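Local structure of 2-oxoadipate dioxygenase/decarboxylase, chloroplastic/amyloplastic (Oryza sativa, 6W1K) at residues 57-62 / 193-198. The protein catalyses the iron(II)- and oxygen-dependent decarboxylation and hydroxylation of 2-oxoadipate to (R)-2-hydroxyglutarate in plastid lysine catabolism. Residues are numbered along the deposited sequence; the frame is centred on the assembly and turned at random.
Sequences YDHFAF and LNHTTI. With NI (nickel (II) ion), chain E; OOG (2-oxoadipic acid), chain F.
H59 and H195, on adjoining antiparallel strands, converge on one nickel ion, which occupies the iron(II) site. In H59, CB leaves the backbone with CG set between N and the carbonyl carbon (chi1 63°), which carries the imidazole across the T197 side chain. CG and CD2 lie under the T197 hydroxyl; H59 CE1 comes within 3.0 Å of T197 OG1, which sits over the centre of the ring face. On one flank, H59 ND1 gives D58 OD1 a nearly straight hydrogen bond (2.6 Å, 171°), in the ring plane and to the anti lone pair. At the tip, H59 NE2 binds nickel at 2.1 Å. H195 NE2 binds the same ion at 2.2 Å, its ring plane turned 84° from that of H59; H195 CE1 lies 3.2 Å from A61 CB. E267 of strand 258-271 completes the protein ligands, while 2-oxoadipate chelates through O5 and O3. Backbone bonds A61 N to H195 O (3.1 Å) and N194 N to A61 O (2.8 Å) join the two segments beside the metal. Away from it, L193 CD1 packs on F60 CB and over the F62 ring face, where helix 16-36 covers the sheet. The two-histidine, one-glutamate triad is as in dioxygenases of the vicinal-oxygen-chelate superfamily; D58, salt-bridged to R271, holds the H59 ring in orientation for binding the metal that the 2-oxoacid chelates.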
# COMPACT_ATOMS: atom_id res chain seq x y z
N TYR A 57 -2.31 8.45 -7.68
CA TYR A 57 -1.95 7.44 -6.71
C TYR A 57 -0.54 6.97 -6.99
O TYR A 57 -0.26 6.43 -8.06
CB TYR A 57 -2.92 6.28 -6.78
CG TYR A 57 -4.29 6.61 -6.24
CD1 TYR A 57 -4.46 7.54 -5.22
CD2 TYR A 57 -5.41 5.95 -6.71
CE1 TYR A 57 -5.72 7.81 -4.69
CE2 TYR A 57 -6.69 6.21 -6.18
CZ TYR A 57 -6.83 7.14 -5.17
OH TYR A 57 -8.06 7.41 -4.63
N ASP A 58 0.35 7.18 -6.02
CA ASP A 58 1.75 6.79 -6.19
C ASP A 58 1.89 5.28 -6.20
O ASP A 58 2.58 4.70 -7.05
CB ASP A 58 2.57 7.39 -5.07
CG ASP A 58 4.05 7.05 -5.17
OD1 ASP A 58 4.47 5.95 -4.71
OD2 ASP A 58 4.77 7.88 -5.73
N HIS A 59 1.25 4.62 -5.23
CA HIS A 59 1.22 3.16 -5.16
C HIS A 59 0.06 2.68 -4.29
O HIS A 59 -0.53 3.42 -3.50
CB HIS A 59 2.55 2.61 -4.64
CG HIS A 59 2.91 3.03 -3.24
ND1 HIS A 59 3.55 4.21 -2.96
CD2 HIS A 59 2.77 2.39 -2.04
CE1 HIS A 59 3.76 4.31 -1.66
NE2 HIS A 59 3.31 3.21 -1.08
N PHE A 60 -0.28 1.40 -4.48
CA PHE A 60 -1.18 0.60 -3.67
C PHE A 60 -0.31 -0.37 -2.90
O PHE A 60 0.71 -0.82 -3.42
CB PHE A 60 -2.14 -0.21 -4.53
CG PHE A 60 -3.34 0.53 -5.04
CD1 PHE A 60 -3.44 1.92 -4.94
CD2 PHE A 60 -4.38 -0.17 -5.64
CE1 PHE A 60 -4.53 2.58 -5.39
CE2 PHE A 60 -5.51 0.49 -6.09
CZ PHE A 60 -5.57 1.88 -5.97
N ALA A 61 -0.71 -0.75 -1.67
CA ALA A 61 0.06 -1.73 -0.90
C ALA A 61 -0.87 -2.81 -0.33
O ALA A 61 -2.04 -2.54 -0.05
CB ALA A 61 0.86 -1.06 0.22
N PHE A 62 -0.37 -4.04 -0.27
CA PHE A 62 -1.12 -5.21 0.19
C PHE A 62 -0.23 -6.03 1.13
O PHE A 62 1.00 -6.02 0.99
CB PHE A 62 -1.60 -6.12 -0.97
CG PHE A 62 -2.46 -5.42 -1.99
CD1 PHE A 62 -1.88 -4.75 -3.06
CD2 PHE A 62 -3.83 -5.44 -1.88
CE1 PHE A 62 -2.69 -4.12 -3.98
CE2 PHE A 62 -4.65 -4.81 -2.79
CZ PHE A 62 -4.07 -4.16 -3.86
N LEU A 193 -6.94 -3.71 0.39
CA LEU A 193 -5.94 -2.68 0.17
C LEU A 193 -5.50 -2.10 1.51
O LEU A 193 -6.33 -1.62 2.30
CB LEU A 193 -6.54 -1.61 -0.72
CG LEU A 193 -5.65 -0.46 -1.07
CD1 LEU A 193 -4.49 -0.87 -1.99
CD2 LEU A 193 -6.55 0.57 -1.74
N ASN A 194 -4.19 -2.16 1.78
CA ASN A 194 -3.67 -1.69 3.07
C ASN A 194 -3.49 -0.18 3.08
O ASN A 194 -3.70 0.47 4.12
CB ASN A 194 -2.35 -2.41 3.35
CG ASN A 194 -1.62 -1.82 4.52
OD1 ASN A 194 -0.77 -0.96 4.36
ND2 ASN A 194 -1.98 -2.25 5.72
N HIS A 195 -3.11 0.40 1.94
CA HIS A 195 -3.22 1.84 1.77
C HIS A 195 -3.06 2.20 0.30
O HIS A 195 -2.53 1.44 -0.51
CB HIS A 195 -2.20 2.59 2.63
CG HIS A 195 -0.77 2.38 2.24
ND1 HIS A 195 -0.00 1.34 2.74
CD2 HIS A 195 0.06 3.10 1.45
CE1 HIS A 195 1.22 1.42 2.26
NE2 HIS A 195 1.28 2.47 1.45
N THR A 196 -3.58 3.37 -0.02
CA THR A 196 -3.18 4.07 -1.23
C THR A 196 -2.29 5.22 -0.79
O THR A 196 -2.19 5.53 0.40
CB THR A 196 -4.40 4.57 -2.02
OG1 THR A 196 -3.97 4.97 -3.34
CG2 THR A 196 -5.05 5.75 -1.33
N THR A 197 -1.66 5.86 -1.77
CA THR A 197 -0.65 6.90 -1.55
C THR A 197 -0.91 8.05 -2.50
O THR A 197 -1.01 7.83 -3.71
CB THR A 197 0.74 6.34 -1.83
OG1 THR A 197 0.90 5.13 -1.08
CG2 THR A 197 1.83 7.30 -1.45
N ILE A 198 -0.99 9.26 -1.98
CA ILE A 198 -1.15 10.44 -2.81
C ILE A 198 0.23 10.91 -3.23
O ILE A 198 1.13 11.09 -2.40
CB ILE A 198 -1.90 11.54 -2.06
CG1 ILE A 198 -3.32 11.11 -1.72
CG2 ILE A 198 -1.90 12.82 -2.87
CD1 ILE A 198 -4.03 12.16 -0.86
NI NI E . 3.35 2.88 0.98
C2 OOG F . 3.46 -1.34 3.46
C3 OOG F . 4.41 -0.33 4.10
C4 OOG F . 5.56 -0.00 3.15
C6 OOG F . 6.12 2.09 1.62
O4 OOG F . 7.36 1.93 1.76
O3 OOG F . 5.68 3.14 1.10
C5 OOG F . 5.14 1.02 2.09
C1 OOG F . 2.42 -1.87 4.46
O1 OOG F . 1.83 -2.86 4.22
O2 OOG F . 2.15 -1.20 5.65
O5 OOG F . 4.06 0.98 1.62